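Local coordinates for protein phage terminase large subunit (Thermus phage P7426, PDB 4ZNL) that probably powers the ATP-driven packaging of viral DNA into empty capsids and cuts the genome, this chain being its N-terminal ATPase domain, at residues E55-L60 and G83-K88; W69-T74 and D149-D154; T184-N189 and F249-G254. One frame throughout, in Å; residues are numbered along the deposited sequence.

Contact 1. Residues E55-L60 and G83-K88; sequences EAVFEL and GRVVEK. With ADP (adenosine-5'-diphosphate), chain F.
V57 and V85 lie where the two helical segments 55-60 and 83-88 come nearest, with the axes 9.8 Å apart and crossing at -47°. The contact is small and apolar. V57 reaches over with CG2, which sits 3.6 Å from CB of K88. The two side chains cross at about a right angle, so the valine methyl rests on the base of the lysine chain. V85 meets three residues: its CG1 lies 4.3 Å from CG2 of V57 and 4.5 Å from CD1 of L60, and its CG2 lies 4.3 Å from CB of A56. F132 of strand 126-136 touches A56, L60 and V85. In this P-loop ATPase domain, helix 48-62 follows the phosphate-binding loop and helix 75-94 follows the next strand, 67-72. K88 carries NZ away from V57 to a salt bridge with E50, itself an ADP-site residue. R84 binds ADP. Its chain, bent at chi3 (74°), brings the edge of the guanidinium to the alpha-phosphate. NH1 donates to O1A of ADP at 2.7 Å with an N-H...O angle of 160°. NH2 adds weak bonds to O1A and O2A of ADP and also pairs with E50.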
# COMPACT_ATOMS: atom_id res chain seq x y z
N GLU A 55 1.70 -6.02 -0.38
CA GLU A 55 2.66 -5.58 0.62
C GLU A 55 2.28 -6.07 2.02
O GLU A 55 3.14 -6.48 2.79
CB GLU A 55 2.76 -4.05 0.60
CG GLU A 55 3.44 -3.51 -0.65
CD GLU A 55 4.95 -3.35 -0.52
OE1 GLU A 55 5.46 -3.30 0.61
OE2 GLU A 55 5.63 -3.25 -1.57
N ALA A 56 0.99 -6.06 2.33
CA ALA A 56 0.52 -6.50 3.64
C ALA A 56 0.74 -8.00 3.82
O ALA A 56 1.15 -8.45 4.89
CB ALA A 56 -0.95 -6.14 3.82
N VAL A 57 0.50 -8.76 2.76
CA VAL A 57 0.68 -10.21 2.80
C VAL A 57 2.15 -10.57 2.98
O VAL A 57 2.49 -11.49 3.72
CB VAL A 57 0.15 -10.88 1.52
CG1 VAL A 57 0.57 -12.35 1.45
CG2 VAL A 57 -1.36 -10.77 1.46
N PHE A 58 3.03 -9.87 2.27
CA PHE A 58 4.45 -10.13 2.38
C PHE A 58 4.92 -10.02 3.83
O PHE A 58 5.61 -10.93 4.33
CB PHE A 58 5.24 -9.16 1.48
CG PHE A 58 6.72 -9.22 1.69
CD1 PHE A 58 7.46 -10.26 1.17
CD2 PHE A 58 7.37 -8.22 2.39
CE1 PHE A 58 8.83 -10.32 1.36
CE2 PHE A 58 8.74 -8.28 2.59
CZ PHE A 58 9.47 -9.32 2.07
N GLU A 59 4.53 -8.95 4.51
CA GLU A 59 4.90 -8.74 5.90
C GLU A 59 4.39 -9.85 6.83
O GLU A 59 5.12 -10.35 7.68
CB GLU A 59 4.39 -7.39 6.40
CG GLU A 59 5.09 -6.20 5.79
CD GLU A 59 6.50 -5.98 6.34
OE1 GLU A 59 6.71 -6.16 7.55
OE2 GLU A 59 7.39 -5.61 5.56
N LEU A 60 3.12 -10.21 6.67
CA LEU A 60 2.52 -11.24 7.51
C LEU A 60 3.31 -12.55 7.46
O LEU A 60 3.52 -13.18 8.50
CB LEU A 60 1.07 -11.48 7.09
CG LEU A 60 0.07 -10.38 7.48
CD1 LEU A 60 -1.21 -10.50 6.69
CD2 LEU A 60 -0.24 -10.44 8.97
N GLY A 83 -10.92 -7.60 3.04
CA GLY A 83 -11.36 -8.81 2.37
C GLY A 83 -10.35 -9.30 1.35
O GLY A 83 -10.10 -10.50 1.25
N ARG A 84 -9.78 -8.38 0.58
CA ARG A 84 -8.83 -8.74 -0.47
C ARG A 84 -7.54 -9.30 0.12
O ARG A 84 -6.94 -10.22 -0.45
CB ARG A 84 -8.52 -7.53 -1.36
CG ARG A 84 -9.63 -7.18 -2.33
CD ARG A 84 -9.40 -5.83 -3.02
NE ARG A 84 -8.35 -5.92 -4.04
CZ ARG A 84 -8.14 -5.01 -4.98
NH1 ARG A 84 -8.90 -3.93 -5.05
NH2 ARG A 84 -7.16 -5.18 -5.86
N VAL A 85 -7.11 -8.75 1.26
CA VAL A 85 -5.95 -9.31 1.96
C VAL A 85 -6.27 -10.69 2.53
O VAL A 85 -5.43 -11.58 2.50
CB VAL A 85 -5.48 -8.38 3.10
CG1 VAL A 85 -4.45 -9.08 3.98
CG2 VAL A 85 -4.90 -7.08 2.53
N VAL A 86 -7.47 -10.87 3.07
CA VAL A 86 -7.87 -12.16 3.63
C VAL A 86 -7.80 -13.26 2.57
O VAL A 86 -7.29 -14.35 2.83
CB VAL A 86 -9.30 -12.08 4.22
CG1 VAL A 86 -9.94 -13.48 4.35
CG2 VAL A 86 -9.28 -11.38 5.57
N GLU A 87 -8.31 -12.97 1.39
CA GLU A 87 -8.28 -13.94 0.29
C GLU A 87 -6.84 -14.38 0.01
O GLU A 87 -6.55 -15.58 -0.09
CB GLU A 87 -8.91 -13.33 -0.97
CG GLU A 87 -9.20 -14.33 -2.09
CD GLU A 87 -8.10 -14.41 -3.15
OE1 GLU A 87 -7.44 -13.38 -3.42
OE2 GLU A 87 -7.91 -15.51 -3.72
N LYS A 88 -5.93 -13.41 -0.09
CA LYS A 88 -4.53 -13.69 -0.41
C LYS A 88 -3.80 -14.44 0.70
O LYS A 88 -2.92 -15.25 0.44
CB LYS A 88 -3.78 -12.39 -0.70
CG LYS A 88 -4.01 -11.84 -2.09
CD LYS A 88 -3.11 -10.63 -2.33
CE LYS A 88 -2.97 -10.33 -3.81
NZ LYS A 88 -4.28 -10.16 -4.48
PB ADP F . -6.96 0.63 -8.06
O1B ADP F . -7.97 1.71 -8.62
O2B ADP F . -5.62 1.01 -8.62
O3B ADP F . -6.89 0.55 -6.54
PA ADP F . -7.19 -2.15 -8.06
O1A ADP F . -8.46 -2.57 -7.30
O2A ADP F . -5.99 -2.33 -7.16
O3A ADP F . -7.41 -0.72 -8.65
O5' ADP F . -7.00 -3.04 -9.33
C5' ADP F . -7.95 -3.02 -10.30
C4' ADP F . -8.20 -4.31 -11.01
O4' ADP F . -7.02 -4.69 -11.69
C3' ADP F . -8.49 -5.36 -10.06
O3' ADP F . -9.40 -6.27 -10.59
C2' ADP F . -7.20 -6.00 -9.83
O2' ADP F . -7.39 -7.33 -9.49
C1' ADP F . -6.53 -5.89 -11.11
N9 ADP F . -5.11 -5.80 -11.02
C8 ADP F . -4.37 -4.88 -10.40
N7 ADP F . -3.07 -5.18 -10.60
C5 ADP F . -2.99 -6.30 -11.38
C6 ADP F . -1.90 -7.08 -11.91
N6 ADP F . -0.47 -6.71 -11.65
N1 ADP F . -2.19 -8.16 -12.65
C2 ADP F . -3.47 -8.52 -12.89
N3 ADP F . -4.50 -7.82 -12.42
C4 ADP F . -4.29 -6.70 -11.65

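Contact 2. Residues W69-T74 and D149-D154; sequences WIIAPT and DFVILD
W69, I70 and I71 pair in parallel with V151, I152 and L153, and backbone bonds tie the two central strands. I152 N donates to W69 O, I71 N to I152 O at 2.8 Å, and D154 N to I71 O. W69 N to F150 O is the longest, at 3.3 Å. Packing is close on both faces. On the face of I70 and I152, CG1 of I70 lies 3.9 Å from both CB and CD1 of I152. Helices 48-62 and 75-94 cover this face, through A52 and through I81 and V85. On the other face, the CD1 methyl of I71 turns back across the strand gap, with chi2 at 91°. It reaches CB of V151 at 4.0 Å and CD1 of L153 at 4.2 Å. W69 swings its indole away from 149-154 to a cation-pi contact with K135. Segment 69-74 loosens after I71: A72 and P73 are little covered, and P73 is partly exposed. There CD of P73 lies 3.3 Å from D154 O. Strand 150-154 belongs to the predicted Walker B motif, and D154, a magnesium-site residue, bonds to S49 through OD2. The pairing is consistent with keeping its carboxylate beside magnesium and S49.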
# COMPACT_ATOMS: atom_id res chain seq x y z
N TRP A 69 -0.98 -1.97 9.39
CA TRP A 69 -2.31 -1.61 8.92
C TRP A 69 -2.32 -1.18 7.46
O TRP A 69 -1.34 -0.62 6.96
CB TRP A 69 -2.87 -0.44 9.73
CG TRP A 69 -3.04 -0.61 11.19
CD1 TRP A 69 -3.04 -1.77 11.91
CD2 TRP A 69 -3.25 0.44 12.13
NE1 TRP A 69 -3.25 -1.50 13.24
CE2 TRP A 69 -3.39 -0.14 13.40
CE3 TRP A 69 -3.34 1.83 12.01
CZ2 TRP A 69 -3.60 0.62 14.56
CZ3 TRP A 69 -3.56 2.59 13.16
CH2 TRP A 69 -3.69 1.98 14.41
N ILE A 70 -3.46 -1.40 6.81
CA ILE A 70 -3.84 -0.59 5.66
C ILE A 70 -4.91 0.35 6.16
O ILE A 70 -5.87 -0.09 6.81
CB ILE A 70 -4.37 -1.40 4.45
CG1 ILE A 70 -3.26 -2.26 3.86
CG2 ILE A 70 -4.90 -0.45 3.36
CD1 ILE A 70 -3.70 -3.23 2.80
N ILE A 71 -4.71 1.65 5.92
CA ILE A 71 -5.70 2.66 6.23
C ILE A 71 -6.26 3.20 4.94
O ILE A 71 -5.51 3.59 4.04
CB ILE A 71 -5.12 3.83 7.04
CG1 ILE A 71 -4.36 3.34 8.27
CG2 ILE A 71 -6.23 4.78 7.47
CD1 ILE A 71 -2.90 3.11 8.02
N ALA A 72 -7.59 3.21 4.84
CA ALA A 72 -8.27 3.80 3.70
C ALA A 72 -9.10 4.99 4.19
O ALA A 72 -9.25 5.17 5.40
CB ALA A 72 -9.15 2.76 3.01
N PRO A 73 -9.64 5.81 3.27
CA PRO A 73 -10.41 6.98 3.68
C PRO A 73 -11.72 6.66 4.38
O PRO A 73 -12.09 7.38 5.32
CB PRO A 73 -10.68 7.71 2.35
CG PRO A 73 -9.57 7.25 1.44
CD PRO A 73 -9.38 5.81 1.81
N THR A 74 -12.42 5.62 3.94
CA THR A 74 -13.71 5.27 4.52
C THR A 74 -13.75 3.83 4.97
O THR A 74 -13.02 2.97 4.45
CB THR A 74 -14.87 5.49 3.54
OG1 THR A 74 -14.74 4.60 2.43
CG2 THR A 74 -14.91 6.94 3.06
N ASP A 149 4.95 -1.86 12.79
CA ASP A 149 6.12 -2.00 11.92
C ASP A 149 5.91 -1.38 10.55
O ASP A 149 6.87 -0.99 9.89
CB ASP A 149 6.48 -3.48 11.74
CG ASP A 149 6.75 -4.18 13.05
OD1 ASP A 149 7.85 -3.99 13.60
OD2 ASP A 149 5.85 -4.91 13.53
N PHE A 150 4.65 -1.32 10.11
CA PHE A 150 4.35 -0.71 8.83
C PHE A 150 2.94 -0.16 8.75
O PHE A 150 2.03 -0.63 9.44
CB PHE A 150 4.56 -1.73 7.69
CG PHE A 150 3.58 -2.87 7.70
CD1 PHE A 150 2.41 -2.80 6.94
CD2 PHE A 150 3.83 -4.01 8.43
CE1 PHE A 150 1.51 -3.86 6.92
CE2 PHE A 150 2.94 -5.08 8.42
CZ PHE A 150 1.77 -5.00 7.66
N VAL A 151 2.78 0.85 7.91
CA VAL A 151 1.45 1.31 7.53
C VAL A 151 1.41 1.52 6.03
O VAL A 151 2.41 1.86 5.40
CB VAL A 151 1.04 2.60 8.26
CG1 VAL A 151 0.88 2.33 9.77
CG2 VAL A 151 2.05 3.69 7.99
N ILE A 152 0.24 1.25 5.47
CA ILE A 152 -0.03 1.48 4.07
C ILE A 152 -1.26 2.38 4.04
O ILE A 152 -2.28 2.02 4.62
CB ILE A 152 -0.29 0.16 3.33
CG1 ILE A 152 0.95 -0.73 3.38
CG2 ILE A 152 -0.73 0.40 1.89
CD1 ILE A 152 0.62 -2.24 3.24
N LEU A 153 -1.14 3.54 3.41
CA LEU A 153 -2.30 4.43 3.21
C LEU A 153 -2.79 4.32 1.77
O LEU A 153 -2.09 4.69 0.85
CB LEU A 153 -1.96 5.88 3.52
CG LEU A 153 -1.79 6.27 4.98
CD1 LEU A 153 -0.55 5.62 5.57
CD2 LEU A 153 -1.73 7.78 5.11
N ASP A 154 -3.99 3.78 1.61
CA ASP A 154 -4.62 3.61 0.30
C ASP A 154 -5.54 4.82 0.04
O ASP A 154 -6.22 5.29 0.94
CB ASP A 154 -5.39 2.28 0.26
CG ASP A 154 -5.74 1.84 -1.16
OD1 ASP A 154 -5.23 2.45 -2.12
OD2 ASP A 154 -6.52 0.88 -1.30

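Contact 3. Residues T184-N189 and F249-G254; sequences TPKGLN and FRQEYG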
# COMPACT_ATOMS: atom_id res chain seq x y z
N THR A 184 -4.50 8.05 -6.14
CA THR A 184 -4.76 8.96 -7.23
C THR A 184 -4.72 10.36 -6.62
O THR A 184 -5.23 10.57 -5.52
CB THR A 184 -6.12 8.65 -7.91
OG1 THR A 184 -6.01 7.42 -8.62
CG2 THR A 184 -6.55 9.75 -8.88
N PRO A 185 -4.08 11.32 -7.29
CA PRO A 185 -3.88 12.63 -6.66
C PRO A 185 -5.17 13.44 -6.50
O PRO A 185 -6.14 13.18 -7.22
CB PRO A 185 -2.93 13.34 -7.63
CG PRO A 185 -3.21 12.71 -8.95
CD PRO A 185 -3.51 11.27 -8.65
N LYS A 186 -5.16 14.38 -5.55
CA LYS A 186 -6.25 15.34 -5.36
C LYS A 186 -5.68 16.74 -5.17
O LYS A 186 -5.76 17.32 -4.09
CB LYS A 186 -7.13 14.96 -4.16
CG LYS A 186 -8.45 14.34 -4.53
CD LYS A 186 -8.30 12.88 -4.76
CE LYS A 186 -9.45 12.32 -5.57
NZ LYS A 186 -9.03 11.07 -6.24
N GLY A 187 -5.08 17.28 -6.22
CA GLY A 187 -4.53 18.61 -6.15
C GLY A 187 -3.24 18.71 -5.34
O GLY A 187 -2.57 17.71 -5.06
N LEU A 188 -2.91 19.93 -4.97
CA LEU A 188 -1.63 20.22 -4.34
C LEU A 188 -1.72 20.17 -2.82
O LEU A 188 -1.31 21.11 -2.15
CB LEU A 188 -1.12 21.59 -4.78
CG LEU A 188 -1.04 21.85 -6.29
CD1 LEU A 188 -0.28 23.13 -6.55
CD2 LEU A 188 -0.40 20.69 -7.05
N ASN A 189 -2.25 19.07 -2.28
CA ASN A 189 -2.36 18.92 -0.84
C ASN A 189 -1.14 18.17 -0.28
O ASN A 189 -0.11 18.08 -0.95
CB ASN A 189 -3.68 18.23 -0.47
CG ASN A 189 -3.74 16.77 -0.91
OD1 ASN A 189 -2.83 16.23 -1.54
ND2 ASN A 189 -4.85 16.12 -0.57
N PHE A 249 -10.21 13.97 -16.14
CA PHE A 249 -9.56 12.84 -16.80
C PHE A 249 -8.07 12.85 -16.46
O PHE A 249 -7.50 11.83 -16.09
CB PHE A 249 -9.75 12.89 -18.32
CG PHE A 249 -9.05 11.79 -19.04
CD1 PHE A 249 -9.63 10.54 -19.15
CD2 PHE A 249 -7.79 11.97 -19.58
CE1 PHE A 249 -8.99 9.53 -19.80
CE2 PHE A 249 -7.14 10.95 -20.23
CZ PHE A 249 -7.74 9.73 -20.34
N ARG A 250 -7.46 14.02 -16.56
CA ARG A 250 -6.04 14.18 -16.30
C ARG A 250 -5.67 13.82 -14.86
O ARG A 250 -4.62 13.21 -14.60
CB ARG A 250 -5.62 15.62 -16.63
CG ARG A 250 -5.70 15.91 -18.13
CD ARG A 250 -4.94 17.14 -18.57
NE ARG A 250 -4.32 16.88 -19.87
CZ ARG A 250 -3.12 17.32 -20.25
NH1 ARG A 250 -2.40 18.08 -19.44
NH2 ARG A 250 -2.65 17.00 -21.45
N GLN A 251 -6.54 14.15 -13.92
CA GLN A 251 -6.27 13.82 -12.53
C GLN A 251 -6.50 12.33 -12.26
O GLN A 251 -5.64 11.68 -11.67
CB GLN A 251 -7.14 14.66 -11.60
CG GLN A 251 -7.29 14.07 -10.21
CD GLN A 251 -7.95 15.02 -9.24
OE1 GLN A 251 -7.44 16.11 -8.98
NE2 GLN A 251 -9.08 14.60 -8.69
N GLU A 252 -7.64 11.80 -12.68
CA GLU A 252 -8.06 10.46 -12.26
C GLU A 252 -7.39 9.33 -13.04
O GLU A 252 -7.09 8.28 -12.46
CB GLU A 252 -9.59 10.32 -12.36
CG GLU A 252 -10.38 11.30 -11.48
CD GLU A 252 -10.24 10.99 -10.00
OE1 GLU A 252 -10.00 11.92 -9.20
OE2 GLU A 252 -10.38 9.81 -9.63
N TYR A 253 -7.14 9.52 -14.33
CA TYR A 253 -6.45 8.51 -15.13
C TYR A 253 -5.03 8.96 -15.48
O TYR A 253 -4.12 8.15 -15.54
CB TYR A 253 -7.24 8.19 -16.41
CG TYR A 253 -8.60 7.59 -16.11
CD1 TYR A 253 -8.73 6.23 -15.86
CD2 TYR A 253 -9.73 8.39 -16.06
CE1 TYR A 253 -9.97 5.68 -15.57
CE2 TYR A 253 -10.97 7.85 -15.77
CZ TYR A 253 -11.08 6.49 -15.53
OH TYR A 253 -12.30 5.92 -15.24
N GLY A 254 -4.85 10.26 -15.70
CA GLY A 254 -3.53 10.79 -15.98
C GLY A 254 -2.64 10.87 -14.75
O GLY A 254 -1.42 10.94 -14.87
O HOH W 1 -4.82 16.43 -8.88
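T184 and P185 meet Q251 and E252 where the loop after strand 178-183 of the P-loop ATPase fold passes the C-terminal end of helix 246-252. The loop starts beside the nucleotide site. T184 OG1 bonds to L42 O, and T184 N bonds to E155, the predicted catalytic glutamate.

The van der Waals part is small. With OG1 of T184 beside the backbone N (chi1 -71°), the methyl CG2 is turned to the helix. It sits 3.5 Å from Q251 O and 3.8 Å from CA of E252. The ring of P185 rests against the same carbonyl through CG and CD.

Charge joins the loop to the helix at K186. Its CB points away from the helix, but the chain bends at chi2 (85°) and brings NZ to OE1 of E252 at 3.2 Å. This salt bridge uses the syn lone pair of OE1.

Q251 makes the amide contacts. Its chain runs out extended, and CD lies 3.3 Å from P185 O. NE2 donates to OE1 of E252 at 2.9 Å, at an angle of 171° and almost in the amide plane. OE1 of E252 therefore accepts from two donors, and the bond from NE2 probably limits rotation of the amide.

One water completes the link. It accepts from G187 N at 2.8 Å and donates to OE1 of Q251 at 2.6 Å.

Overall arrangement
Contacts 1 and 2 are both buried and belong to the same part of the domain, where helices 48-62 and 75-94 pack on the sheet. They touch directly: E55, A56 and E59 pack on I152 and F150, and V85 packs on I70. Strand 67-72 joins the two helices of contact 1 in the chain. Contact 2 is held by backbone bonds between strands, contact 1 by apolar side chains between helices. Contact 3 is partly buried, about 27 Å from contact 1 between centres, and touches neither of the others. It is joined by a salt bridge and a water-mediated bridge, with an amide-carboxylate bond inside segment 249-254. All three border the nucleotide site, through R84, D154 and T184.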